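Local coordinates for protein cytochrome C2 (Rhodospirillum rubrum, PDB 3C2C) that binds a haem group and probably shuttles electrons as a small c-type cytochrome, at residues Asn66-Val71 and Asn103-Leu108; Glu50-Met55 and Leu60-Ala65; Pro30-Val35 and Ala40-Asn45. All coordinates share one frame; numbering follows the deposited sequence.

Contact 1: Asn66-Val71 and Asn103-Leu108; sequences NLAAYV and NVIAYL. With HEM (protoporphyrin IX containing Fe), chain B.
Two helices of the shell around the haem, 64-72 and 98-108, meet where L67 and A68 face I105. I105 does the reaching. Its CD1 methyl packs on A68 at the backbone as well as the side chain, 3.6 Å from A68 CA and equally near A68 CB. Beside it, I105 CG1 lies 4.1 Å from L67 CB. The longer I105 branch turns away from its own carbonyl carbon (chi1 -74°), which carries CG1 and CD1 across to the neighbouring helix. The backbones come near, with L67 CA and I105 CA 7.2 Å apart; the small A68 side chain probably allows this.

Helix 98-108 is the C-terminal helix of the cytochrome c fold. Besides helix 64-72 it packs on helix 4-10, where V104 touches V10. Both segments also border the haem. L67 CD2 stands 3.9 Å from haem CMA, and L108 CD1 is 4.1 Å from haem CMB. On the haem side of its helix, Y70 holds CG anti to the backbone N (chi1 -175°), which sends the ring out toward the porphyrin. The ring approaches it obliquely, and Y70 OH comes 3.4 Å from haem C1A.

Contact 2: Glu50-Met55 and Leu60-Ala65; sequences ESYTEM and LTWTEA. With HEM (protoporphyrin IX containing Fe), chain B.
The rings of Y52 and W62 meet edge to edge, Y52 CE1 lying 4.5 Å from W62 CZ2 near the plane of both. One face of the W62 indole carries the L60 CD2 methyl, set toward the rim. M55 CE comes obliquely to the far end of the indole, 4.2 Å from W62 CH2. The Y70 ring also meets W62, with the planes inclined. At the nitrogen edge, and in the ring plane, lies a haem propionate oxygen. W62 NE1 donates to this haem O1A at 3.0 Å, though the bond is bent (138°).

Y52 lies between the two propionates. Its CD1 is 3.6 Å from haem O1A, and its CE2 is equally far from haem O2D of the other propionate. The phenol oxygen is hydrogen-bonded to S89 OG and Y70 OH. With an alanine here, S89 OG and Y70 OH would probably lose this shared partner, and a gap would be likely to open between the propionates and beside W62.

M55 and L60 run side by side, pointing the same way. M55 CB is 3.9 Å from L60 CB, and M55 SD touches L60 CD1. The M55 chain bends at its last torsion (chi3 -57°), and this turns CE across toward W62. The backbones are joined where L60 N donates to M55 O at 2.9 Å, a nearly straight bond (165°). The chain is thus tied back to helix 50-57 soon after leaving it.

W62 then sits at the centre of an inverse gamma turn, just before helix 64-72. Its N-H is directed at a haem propionate, as in the haem pocket of mitochondrial cytochrome c.

Contact 3: Pro30-Val35 and Ala40-Asn45; sequences PNLFGV and AAHKDN. Unlike the reference sequence in segment 40-45: N45 (reference Asp). With HEM (protoporphyrin IX containing Fe), chain B.
One lysine nitrogen gathers three carbonyl oxygens from the facing segment. K43 NZ bonds to F33 O at 2.7 Å, in the carbonyl plane and on a lone pair. It bonds to N31 O at 2.8 Å, but from above that carbonyl plane. The third partner is the side-chain N31 OD1, 3.0 Å from K43 NZ. N31 OD1 also accepts from F33 N at 3.0 Å, which makes an Asx turn. The N31 amide is steadied at its other end, where ND2 bonds to T19 OG1 and D21 O. K43 NZ also bonds to H42 NE2, from a position tilted out of the imidazole plane.

The H42 ring is held between two aliphatic groups. V35 CG2 makes a CH-pi contact over one face, 3.6 Å from H42 CE1, and K43 CG lies on the opposite face. Further back along the lysine, K43 CG packs 4.0 Å from P30 CB.

Segment 30-35 makes a type II turn from L32 to V35, with G34 at a positive phi. Both segments line the haem pocket: L32 CD1 is 3.6 Å from haem CHB, and A41 N donates to haem O1A at 2.9 Å. P30 O is bonded to ND1 of H18, the histidine of the CxxCH haem motif. Gripped by three carbonyl oxygens, the K43 ammonium probably stays charged and ties 40-45 to 30-35.

In the fold
From the N terminus, helix 4-10 comes first, then the haem-attachment region and the long loop before helix 50-57. Contact 3 closes a short turn inside that loop. Contact 2 does the same for the turn after helix 50-57. Contact 1 spans much further, bringing the last helix back to helix 64-72. The three follow in series; none nests or crosses. Contacts 1 and 2 share helix 64-72 and touch through N66 ND2 and T61 O. Contacts 2 and 3 join where L60 O meets A40 N. Contacts 1 and 3 lie on opposite sides of the chain's centre, their centres about 15 Å apart. All three border the haem.

Contact 1: Asn66-Val71 and Asn103-Leu108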
loop_
_atom_site.group_PDB
_atom_site.type_symbol
_atom_site.label_atom_id
_atom_site.label_comp_id
_atom_site.label_asym_id
_atom_site.label_seq_id
_atom_site.Cartn_x
_atom_site.Cartn_y
_atom_site.Cartn_z
ATOM N N ASN A 66 -2.052 -6.931 6.534
ATOM C CA ASN A 66 -0.706 -6.319 6.131
ATOM C C ASN A 66 -0.956 -4.869 5.608
ATOM O O ASN A 66 -0.064 -3.977 5.898
ATOM C CB ASN A 66 -0.181 -7.155 4.921
ATOM C CG ASN A 66 0.740 -8.268 5.344
ATOM O OD1 ASN A 66 0.944 -8.300 6.566
ATOM N ND2 ASN A 66 0.679 -9.461 4.675
ATOM N N LEU A 67 -2.120 -4.700 4.877
ATOM C CA LEU A 67 -2.260 -3.133 4.578
ATOM C C LEU A 67 -2.390 -2.274 5.748
ATOM O O LEU A 67 -1.771 -1.289 5.938
ATOM C CB LEU A 67 -3.558 -3.277 3.730
ATOM C CG LEU A 67 -3.296 -3.655 2.278
ATOM C CD1 LEU A 67 -4.658 -3.929 1.613
ATOM C CD2 LEU A 67 -2.529 -2.621 1.457
ATOM N N ALA A 68 -3.004 -2.810 6.768
ATOM C CA ALA A 68 -3.268 -2.070 8.050
ATOM C C ALA A 68 -1.932 -1.751 8.576
ATOM O O ALA A 68 -1.835 -0.678 9.195
ATOM C CB ALA A 68 -4.336 -2.593 8.935
ATOM N N ALA A 69 -1.049 -2.726 8.929
ATOM C CA ALA A 69 0.255 -2.459 9.560
ATOM C C ALA A 69 1.129 -1.556 8.666
ATOM O O ALA A 69 1.867 -0.679 9.125
ATOM C CB ALA A 69 0.796 -3.844 9.636
ATOM N N TYR A 70 1.103 -1.869 7.343
ATOM C CA TYR A 70 1.903 -1.006 6.421
ATOM C C TYR A 70 1.591 0.465 6.498
ATOM O O TYR A 70 2.482 1.280 6.571
ATOM C CB TYR A 70 1.589 -1.544 4.976
ATOM C CG TYR A 70 2.455 -0.796 4.054
ATOM C CD1 TYR A 70 3.831 -0.841 3.844
ATOM C CD2 TYR A 70 1.798 -0.003 3.055
ATOM C CE1 TYR A 70 4.616 -0.153 2.938
ATOM C CE2 TYR A 70 2.510 0.727 2.097
ATOM C CZ TYR A 70 3.875 0.500 1.909
ATOM O OH TYR A 70 4.484 1.246 0.934
ATOM N N VAL A 71 0.266 0.680 6.356
ATOM C CA VAL A 71 -0.032 2.187 6.075
ATOM C C VAL A 71 0.125 2.987 7.432
ATOM O O VAL A 71 0.257 4.224 7.378
ATOM C CB VAL A 71 -1.489 2.478 5.594
ATOM C CG1 VAL A 71 -1.628 1.822 4.250
ATOM C CG2 VAL A 71 -2.620 2.135 6.623
ATOM N N ASN A 103 -11.286 2.278 7.111
ATOM C CA ASN A 103 -12.047 2.927 5.950
ATOM C C ASN A 103 -11.234 2.917 4.657
ATOM O O ASN A 103 -11.784 2.367 3.663
ATOM C CB ASN A 103 -12.425 4.283 6.489
ATOM C CG ASN A 103 -13.458 4.359 7.641
ATOM O OD1 ASN A 103 -14.178 3.331 7.929
ATOM N ND2 ASN A 103 -13.746 5.586 8.103
ATOM N N VAL A 104 -9.992 3.349 4.642
ATOM C CA VAL A 104 -9.148 3.312 3.379
ATOM C C VAL A 104 -9.072 1.939 2.799
ATOM O O VAL A 104 -9.042 1.610 1.597
ATOM C CB VAL A 104 -7.662 3.814 3.524
ATOM C CG1 VAL A 104 -7.395 4.410 2.134
ATOM C CG2 VAL A 104 -7.843 4.993 4.446
ATOM N N ILE A 105 -8.928 0.903 3.775
ATOM C CA ILE A 105 -8.806 -0.475 3.334
ATOM C C ILE A 105 -10.092 -0.992 2.685
ATOM O O ILE A 105 -9.986 -1.783 1.801
ATOM C CB ILE A 105 -8.359 -1.512 4.609
ATOM C CG1 ILE A 105 -6.852 -1.156 4.792
ATOM C CG2 ILE A 105 -8.457 -2.966 3.989
ATOM C CD1 ILE A 105 -6.084 -1.043 6.140
ATOM N N ALA A 106 -11.166 -0.599 3.349
ATOM C CA ALA A 106 -12.466 -1.001 2.873
ATOM C C ALA A 106 -12.620 -0.417 1.488
ATOM O O ALA A 106 -13.084 -1.146 0.602
ATOM C CB ALA A 106 -13.455 -0.249 3.869
ATOM N N TYR A 107 -12.012 0.747 1.250
ATOM C CA TYR A 107 -12.146 1.309 -0.215
ATOM C C TYR A 107 -11.080 0.758 -1.159
ATOM O O TYR A 107 -11.641 0.311 -2.196
ATOM C CB TYR A 107 -11.814 2.844 -0.160
ATOM C CG TYR A 107 -11.652 3.487 -1.500
ATOM C CD1 TYR A 107 -12.694 3.497 -2.482
ATOM C CD2 TYR A 107 -10.350 3.873 -1.907
ATOM C CE1 TYR A 107 -12.449 4.077 -3.751
ATOM C CE2 TYR A 107 -10.073 4.472 -3.175
ATOM C CZ TYR A 107 -11.250 4.648 -4.016
ATOM O OH TYR A 107 -10.909 5.166 -5.296
ATOM N N LEU A 108 -9.876 0.313 -0.731
ATOM C CA LEU A 108 -9.032 -0.513 -1.562
ATOM C C LEU A 108 -9.710 -1.843 -1.978
ATOM O O LEU A 108 -9.328 -2.349 -3.105
ATOM C CB LEU A 108 -7.668 -0.750 -1.033
ATOM C CG LEU A 108 -6.978 0.489 -0.641
ATOM C CD1 LEU A 108 -5.667 0.530 0.110
ATOM C CD2 LEU A 108 -6.648 1.173 -1.932
HETATM C CHA HEM B . 3.853 2.217 -2.355
HETATM C CHB HEM B . -0.644 2.643 -0.393
HETATM C CHC HEM B . 0.181 7.451 0.220
HETATM C CHD HEM B . 4.379 7.101 -2.106
HETATM C C1A HEM B . 2.587 1.991 -1.776
HETATM C C2A HEM B . 2.021 0.669 -1.600
HETATM C C3A HEM B . 0.768 0.790 -1.184
HETATM C C4A HEM B . 0.547 2.200 -0.837
HETATM C CMA HEM B . -0.205 -0.400 -0.772
HETATM C CAA HEM B . 2.771 -0.670 -2.048
HETATM C CBA HEM B . 2.298 -1.327 -3.396
HETATM C CGA HEM B . 3.102 -2.508 -3.807
HETATM O O1A HEM B . 3.770 -3.204 -2.918
HETATM O O2A HEM B . 2.912 -2.872 -4.978
HETATM C C1B HEM B . -0.804 4.061 -0.228
HETATM C C2B HEM B . -1.956 4.609 0.408
HETATM C C3B HEM B . -1.646 5.913 0.581
HETATM C C4B HEM B . -0.323 6.197 0.229
HETATM C CMB HEM B . -3.319 3.850 0.594
HETATM C CAB HEM B . -2.523 7.003 1.376
HETATM C CBB HEM B . -3.292 6.569 2.531
HETATM C C1C HEM B . 1.368 7.713 -0.321
HETATM C C2C HEM B . 1.945 9.146 -0.515
HETATM C C3C HEM B . 3.163 8.988 -1.009
HETATM C C4C HEM B . 3.257 7.605 -1.501
HETATM C CMC HEM B . 1.278 10.270 0.268
HETATM C CAC HEM B . 4.230 10.068 -1.326
HETATM C CBC HEM B . 4.529 11.133 -0.525
HETATM C C1D HEM B . 4.623 5.760 -2.319
HETATM C C2D HEM B . 5.804 5.205 -2.887
HETATM C C3D HEM B . 5.654 3.869 -2.970
HETATM C C4D HEM B . 4.427 3.506 -2.369
HETATM C CMD HEM B . 6.966 6.174 -3.342
HETATM C CAD HEM B . 6.721 2.828 -3.456
HETATM C CBD HEM B . 7.727 2.725 -2.316
HETATM C CGD HEM B . 9.089 2.170 -2.666
HETATM O O1D HEM B . 9.225 1.358 -3.621
HETATM O O2D HEM B . 10.068 2.453 -1.844
HETATM N NA HEM B . 1.661 2.853 -1.324
HETATM N NB HEM B . 0.232 5.035 -0.233
HETATM N NC HEM B . 2.234 6.862 -0.928
HETATM N ND HEM B . 3.759 4.717 -1.945
HETATM FE FE HEM B . 1.979 4.870 -1.139
#

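Contact 2: Glu50-Met55 and Leu60-Ala65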
loop_
_atom_site.group_PDB
_atom_site.type_symbol
_atom_site.label_atom_id
_atom_site.label_comp_id
_atom_site.label_asym_id
_atom_site.label_seq_id
_atom_site.Cartn_x
_atom_site.Cartn_y
_atom_site.Cartn_z
ATOM N N GLU A 50 14.302 -2.221 -3.159
ATOM C CA GLU A 50 14.627 -3.649 -3.138
ATOM C C GLU A 50 13.833 -4.334 -2.085
ATOM O O GLU A 50 13.385 -5.434 -2.339
ATOM C CB GLU A 50 16.092 -3.765 -2.777
ATOM C CG GLU A 50 16.437 -5.165 -3.249
ATOM C CD GLU A 50 17.814 -5.891 -3.071
ATOM O OE1 GLU A 50 17.796 -7.025 -3.800
ATOM O OE2 GLU A 50 18.613 -5.130 -2.490
ATOM N N SER A 51 13.514 -3.649 -1.013
ATOM C CA SER A 51 12.780 -4.180 0.101
ATOM C C SER A 51 11.406 -4.750 -0.256
ATOM O O SER A 51 10.911 -5.766 0.314
ATOM C CB SER A 51 12.551 -3.180 1.270
ATOM O OG SER A 51 11.732 -2.165 0.887
ATOM N N TYR A 52 10.738 -4.282 -1.270
ATOM C CA TYR A 52 9.398 -4.737 -1.747
ATOM C C TYR A 52 9.592 -5.945 -2.613
ATOM O O TYR A 52 8.717 -6.814 -2.381
ATOM C CB TYR A 52 8.546 -3.647 -2.636
ATOM C CG TYR A 52 8.151 -2.448 -1.644
ATOM C CD1 TYR A 52 6.843 -2.294 -1.240
ATOM C CD2 TYR A 52 9.130 -1.460 -1.276
ATOM C CE1 TYR A 52 6.534 -1.267 -0.365
ATOM C CE2 TYR A 52 8.794 -0.478 -0.293
ATOM C CZ TYR A 52 7.467 -0.339 0.091
ATOM O OH TYR A 52 7.125 0.761 0.859
ATOM N N THR A 53 10.616 -6.001 -3.322
ATOM C CA THR A 53 10.949 -7.207 -4.084
ATOM C C THR A 53 11.237 -8.454 -3.207
ATOM O O THR A 53 10.914 -9.635 -3.479
ATOM C CB THR A 53 12.282 -6.644 -4.807
ATOM O OG1 THR A 53 11.649 -5.989 -5.975
ATOM C CG2 THR A 53 13.373 -7.599 -5.050
ATOM N N GLU A 54 11.767 -8.273 -2.053
ATOM C CA GLU A 54 12.156 -9.188 -0.959
ATOM C C GLU A 54 10.871 -9.389 -0.188
ATOM O O GLU A 54 10.717 -10.609 -0.230
ATOM C CB GLU A 54 13.069 -8.371 0.061
ATOM C CG GLU A 54 14.466 -8.264 -0.501
ATOM C CD GLU A 54 15.493 -7.523 0.344
ATOM O OE1 GLU A 54 15.299 -6.464 0.951
ATOM O OE2 GLU A 54 16.666 -8.027 0.513
ATOM N N MET A 55 9.815 -8.598 0.128
ATOM C CA MET A 55 8.610 -9.027 0.696
ATOM C C MET A 55 8.008 -9.983 -0.356
ATOM O O MET A 55 7.268 -10.990 0.013
ATOM C CB MET A 55 7.621 -7.859 1.080
ATOM C CG MET A 55 8.549 -7.023 2.049
ATOM S SD MET A 55 7.343 -5.855 2.793
ATOM C CE MET A 55 6.702 -5.110 1.366
ATOM N N LEU A 60 4.728 -12.228 0.513
ATOM C CA LEU A 60 3.768 -11.323 1.214
ATOM C C LEU A 60 2.794 -10.820 0.124
ATOM O O LEU A 60 3.155 -10.389 -0.963
ATOM C CB LEU A 60 4.531 -10.089 1.759
ATOM C CG LEU A 60 3.622 -9.265 2.673
ATOM C CD1 LEU A 60 4.433 -8.635 3.718
ATOM C CD2 LEU A 60 3.152 -8.077 1.704
ATOM N N THR A 61 1.569 -10.899 0.519
ATOM C CA THR A 61 0.364 -10.475 -0.222
ATOM C C THR A 61 -0.269 -9.337 0.678
ATOM O O THR A 61 -0.146 -9.170 1.920
ATOM C CB THR A 61 -0.517 -11.558 -0.713
ATOM O OG1 THR A 61 -1.266 -11.965 0.442
ATOM C CG2 THR A 61 -0.008 -12.624 -1.560
ATOM N N TRP A 62 -1.030 -8.370 -0.066
ATOM C CA TRP A 62 -1.665 -7.206 0.584
ATOM C C TRP A 62 -3.075 -7.569 1.062
ATOM O O TRP A 62 -4.118 -7.037 0.706
ATOM C CB TRP A 62 -1.697 -6.032 -0.394
ATOM C CG TRP A 62 -0.342 -5.308 -0.579
ATOM C CD1 TRP A 62 0.261 -5.268 -1.884
ATOM C CD2 TRP A 62 0.579 -4.946 0.389
ATOM N NE1 TRP A 62 1.580 -4.762 -1.653
ATOM C CE2 TRP A 62 1.709 -4.454 -0.333
ATOM C CE3 TRP A 62 0.488 -4.754 1.782
ATOM C CZ2 TRP A 62 2.879 -3.751 0.234
ATOM C CZ3 TRP A 62 1.640 -4.077 2.302
ATOM C CH2 TRP A 62 2.783 -3.674 1.574
ATOM N N THR A 63 -3.147 -8.300 2.137
ATOM C CA THR A 63 -4.235 -8.708 3.013
ATOM C C THR A 63 -4.673 -7.382 3.727
ATOM O O THR A 63 -3.869 -6.384 3.945
ATOM C CB THR A 63 -3.438 -9.650 4.254
ATOM O OG1 THR A 63 -3.321 -10.988 3.332
ATOM C CG2 THR A 63 -4.716 -10.309 4.910
ATOM N N GLU A 64 -5.790 -7.441 4.326
ATOM C CA GLU A 64 -6.295 -6.416 5.236
ATOM C C GLU A 64 -5.382 -6.169 6.340
ATOM O O GLU A 64 -5.178 -4.971 6.637
ATOM C CB GLU A 64 -7.730 -6.562 5.843
ATOM C CG GLU A 64 -8.437 -5.574 6.649
ATOM C CD GLU A 64 -9.759 -5.972 7.240
ATOM O OE1 GLU A 64 -10.130 -6.044 8.498
ATOM O OE2 GLU A 64 -10.406 -6.556 6.378
ATOM N N ALA A 65 -4.849 -7.304 6.954
ATOM C CA ALA A 65 -3.917 -6.961 8.036
ATOM C C ALA A 65 -2.546 -6.421 7.653
ATOM O O ALA A 65 -1.943 -5.568 8.322
ATOM C CB ALA A 65 -3.895 -8.368 8.768
HETATM C CHA HEM B . 3.853 2.217 -2.355
HETATM C CHB HEM B . -0.644 2.643 -0.393
HETATM C CHC HEM B . 0.181 7.451 0.220
HETATM C CHD HEM B . 4.379 7.101 -2.106
HETATM C C1A HEM B . 2.587 1.991 -1.776
HETATM C C2A HEM B . 2.021 0.669 -1.600
HETATM C C3A HEM B . 0.768 0.790 -1.184
HETATM C C4A HEM B . 0.547 2.200 -0.837
HETATM C CMA HEM B . -0.205 -0.400 -0.772
HETATM C CAA HEM B . 2.771 -0.670 -2.048
HETATM C CBA HEM B . 2.298 -1.327 -3.396
HETATM C CGA HEM B . 3.102 -2.508 -3.807
HETATM O O1A HEM B . 3.770 -3.204 -2.918
HETATM O O2A HEM B . 2.912 -2.872 -4.978
HETATM C C1B HEM B . -0.804 4.061 -0.228
HETATM C C2B HEM B . -1.956 4.609 0.408
HETATM C C3B HEM B . -1.646 5.913 0.581
HETATM C C4B HEM B . -0.323 6.197 0.229
HETATM C CMB HEM B . -3.319 3.850 0.594
HETATM C CAB HEM B . -2.523 7.003 1.376
HETATM C CBB HEM B . -3.292 6.569 2.531
HETATM C C1C HEM B . 1.368 7.713 -0.321
HETATM C C2C HEM B . 1.945 9.146 -0.515
HETATM C C3C HEM B . 3.163 8.988 -1.009
HETATM C C4C HEM B . 3.257 7.605 -1.501
HETATM C CMC HEM B . 1.278 10.270 0.268
HETATM C CAC HEM B . 4.230 10.068 -1.326
HETATM C CBC HEM B . 4.529 11.133 -0.525
HETATM C C1D HEM B . 4.623 5.760 -2.319
HETATM C C2D HEM B . 5.804 5.205 -2.887
HETATM C C3D HEM B . 5.654 3.869 -2.970
HETATM C C4D HEM B . 4.427 3.506 -2.369
HETATM C CMD HEM B . 6.966 6.174 -3.342
HETATM C CAD HEM B . 6.721 2.828 -3.456
HETATM C CBD HEM B . 7.727 2.725 -2.316
HETATM C CGD HEM B . 9.089 2.170 -2.666
HETATM O O1D HEM B . 9.225 1.358 -3.621
HETATM O O2D HEM B . 10.068 2.453 -1.844
HETATM N NA HEM B . 1.661 2.853 -1.324
HETATM N NB HEM B . 0.232 5.035 -0.233
HETATM N NC HEM B . 2.234 6.862 -0.928
HETATM N ND HEM B . 3.759 4.717 -1.945
HETATM FE FE HEM B . 1.979 4.870 -1.139
#

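Contact 3: Pro30-Val35 and Ala40-Asn45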
loop_
_atom_site.group_PDB
_atom_site.type_symbol
_atom_site.label_atom_id
_atom_site.label_comp_id
_atom_site.label_asym_id
_atom_site.label_seq_id
_atom_site.Cartn_x
_atom_site.Cartn_y
_atom_site.Cartn_z
ATOM N N PRO A 30 3.423 3.631 -7.181
ATOM C CA PRO A 30 2.785 2.865 -8.234
ATOM C C PRO A 30 1.268 3.134 -8.161
ATOM O O PRO A 30 0.621 3.338 -7.170
ATOM C CB PRO A 30 3.056 1.311 -7.861
ATOM C CG PRO A 30 3.042 1.513 -6.395
ATOM C CD PRO A 30 3.942 2.725 -6.077
ATOM N N ASN A 31 0.618 2.956 -9.334
ATOM C CA ASN A 31 -0.895 2.907 -9.309
ATOM C C ASN A 31 -1.385 1.740 -8.325
ATOM O O ASN A 31 -0.810 0.588 -8.432
ATOM C CB ASN A 31 -1.314 2.514 -10.730
ATOM C CG ASN A 31 -2.835 2.282 -10.965
ATOM O OD1 ASN A 31 -3.117 1.077 -11.037
ATOM N ND2 ASN A 31 -3.645 3.286 -11.271
ATOM N N LEU A 32 -2.534 1.851 -7.765
ATOM C CA LEU A 32 -2.899 0.962 -6.663
ATOM C C LEU A 32 -4.198 0.349 -7.108
ATOM O O LEU A 32 -4.726 -0.397 -6.305
ATOM C CB LEU A 32 -3.261 1.842 -5.428
ATOM C CG LEU A 32 -1.940 2.359 -4.754
ATOM C CD1 LEU A 32 -2.232 3.237 -3.578
ATOM C CD2 LEU A 32 -1.046 1.207 -4.416
ATOM N N PHE A 33 -4.488 0.418 -8.428
ATOM C CA PHE A 33 -5.742 -0.416 -8.692
ATOM C C PHE A 33 -5.267 -1.906 -8.729
ATOM O O PHE A 33 -4.250 -2.254 -9.283
ATOM C CB PHE A 33 -6.270 -0.125 -10.139
ATOM C CG PHE A 33 -7.591 -0.827 -10.522
ATOM C CD1 PHE A 33 -8.775 -0.209 -10.151
ATOM C CD2 PHE A 33 -7.485 -2.088 -11.098
ATOM C CE1 PHE A 33 -9.916 -0.839 -10.275
ATOM C CE2 PHE A 33 -8.753 -2.751 -11.380
ATOM C CZ PHE A 33 -9.879 -1.995 -11.058
ATOM N N GLY A 34 -6.239 -2.712 -8.251
ATOM C CA GLY A 34 -5.871 -4.128 -8.119
ATOM C C GLY A 34 -4.914 -4.544 -6.852
ATOM O O GLY A 34 -4.398 -5.610 -7.054
ATOM N N VAL A 35 -4.553 -3.716 -5.958
ATOM C CA VAL A 35 -3.476 -3.856 -4.960
ATOM C C VAL A 35 -3.971 -4.956 -3.873
ATOM O O VAL A 35 -3.255 -5.630 -3.314
ATOM C CB VAL A 35 -2.856 -2.633 -4.312
ATOM C CG1 VAL A 35 -3.748 -1.776 -3.452
ATOM C CG2 VAL A 35 -1.498 -2.829 -3.706
ATOM N N ALA A 40 3.361 -7.947 -2.876
ATOM C CA ALA A 40 4.156 -6.710 -2.610
ATOM C C ALA A 40 4.752 -6.503 -4.002
ATOM O O ALA A 40 4.884 -7.542 -4.753
ATOM C CB ALA A 40 5.313 -7.114 -1.774
ATOM N N ALA A 41 5.184 -5.352 -4.258
ATOM C CA ALA A 41 5.843 -5.046 -5.572
ATOM C C ALA A 41 4.938 -5.463 -6.792
ATOM O O ALA A 41 5.400 -6.201 -7.693
ATOM C CB ALA A 41 7.229 -5.608 -5.542
ATOM N N HIS A 42 3.618 -5.141 -6.704
ATOM C CA HIS A 42 2.688 -5.788 -7.618
ATOM C C HIS A 42 2.704 -5.153 -9.020
ATOM O O HIS A 42 2.187 -5.858 -9.929
ATOM C CB HIS A 42 1.303 -5.795 -7.008
ATOM C CG HIS A 42 0.692 -4.410 -7.089
ATOM N ND1 HIS A 42 1.288 -3.313 -6.339
ATOM C CD2 HIS A 42 -0.316 -3.824 -7.767
ATOM C CE1 HIS A 42 0.459 -2.216 -6.616
ATOM N NE2 HIS A 42 -0.505 -2.550 -7.485
ATOM N N LYS A 43 3.232 -3.964 -9.202
ATOM C CA LYS A 43 3.150 -3.343 -10.575
ATOM C C LYS A 43 4.480 -3.614 -11.251
ATOM O O LYS A 43 5.521 -3.009 -10.986
ATOM C CB LYS A 43 2.839 -1.787 -10.504
ATOM C CG LYS A 43 1.389 -1.365 -10.331
ATOM C CD LYS A 43 0.386 -2.263 -11.102
ATOM C CE LYS A 43 -0.978 -1.637 -11.266
ATOM N NZ LYS A 43 -1.808 -1.475 -10.070
ATOM N N ASP A 44 4.529 -4.298 -12.409
ATOM C CA ASP A 44 5.746 -4.702 -13.184
ATOM C C ASP A 44 6.494 -3.464 -13.816
ATOM O O ASP A 44 7.573 -3.727 -14.336
ATOM C CB ASP A 44 5.527 -5.758 -14.240
ATOM C CG ASP A 44 5.015 -7.072 -13.794
ATOM O OD1 ASP A 44 4.505 -8.092 -14.177
ATOM O OD2 ASP A 44 5.526 -7.203 -12.668
ATOM N N ASN A 45 5.650 -2.349 -14.036
ATOM C CA ASN A 45 6.310 -1.230 -14.660
ATOM C C ASN A 45 6.811 -0.221 -13.618
ATOM O O ASN A 45 7.221 0.873 -14.028
ATOM C CB ASN A 45 5.332 -0.660 -15.695
ATOM C CG ASN A 45 4.067 -0.028 -15.201
ATOM O OD1 ASN A 45 3.617 0.967 -15.868
ATOM N ND2 ASN A 45 3.670 -0.231 -13.969
HETATM C CHA HEM B . 3.853 2.217 -2.355
HETATM C CHB HEM B . -0.644 2.643 -0.393
HETATM C CHC HEM B . 0.181 7.451 0.220
HETATM C CHD HEM B . 4.379 7.101 -2.106
HETATM C C1A HEM B . 2.587 1.991 -1.776
HETATM C C2A HEM B . 2.021 0.669 -1.600
HETATM C C3A HEM B . 0.768 0.790 -1.184
HETATM C C4A HEM B . 0.547 2.200 -0.837
HETATM C CMA HEM B . -0.205 -0.400 -0.772
HETATM C CAA HEM B . 2.771 -0.670 -2.048
HETATM C CBA HEM B . 2.298 -1.327 -3.396
HETATM C CGA HEM B . 3.102 -2.508 -3.807
HETATM O O1A HEM B . 3.770 -3.204 -2.918
HETATM O O2A HEM B . 2.912 -2.872 -4.978
HETATM C C1B HEM B . -0.804 4.061 -0.228
HETATM C C2B HEM B . -1.956 4.609 0.408
HETATM C C3B HEM B . -1.646 5.913 0.581
HETATM C C4B HEM B . -0.323 6.197 0.229
HETATM C CMB HEM B . -3.319 3.850 0.594
HETATM C CAB HEM B . -2.523 7.003 1.376
HETATM C CBB HEM B . -3.292 6.569 2.531
HETATM C C1C HEM B . 1.368 7.713 -0.321
HETATM C C2C HEM B . 1.945 9.146 -0.515
HETATM C C3C HEM B . 3.163 8.988 -1.009
HETATM C C4C HEM B . 3.257 7.605 -1.501
HETATM C CMC HEM B . 1.278 10.270 0.268
HETATM C CAC HEM B . 4.230 10.068 -1.326
HETATM C CBC HEM B . 4.529 11.133 -0.525
HETATM C C1D HEM B . 4.623 5.760 -2.319
HETATM C C2D HEM B . 5.804 5.205 -2.887
HETATM C C3D HEM B . 5.654 3.869 -2.970
HETATM C C4D HEM B . 4.427 3.506 -2.369
HETATM C CMD HEM B . 6.966 6.174 -3.342
HETATM C CAD HEM B . 6.721 2.828 -3.456
HETATM C CBD HEM B . 7.727 2.725 -2.316
HETATM C CGD HEM B . 9.089 2.170 -2.666
HETATM O O1D HEM B . 9.225 1.358 -3.621
HETATM O O2D HEM B . 10.068 2.453 -1.844
HETATM N NA HEM B . 1.661 2.853 -1.324
HETATM N NB HEM B . 0.232 5.035 -0.233
HETATM N NC HEM B . 2.234 6.862 -0.928
HETATM N ND HEM B . 3.759 4.717 -1.945
HETATM FE FE HEM B . 1.979 4.870 -1.139
#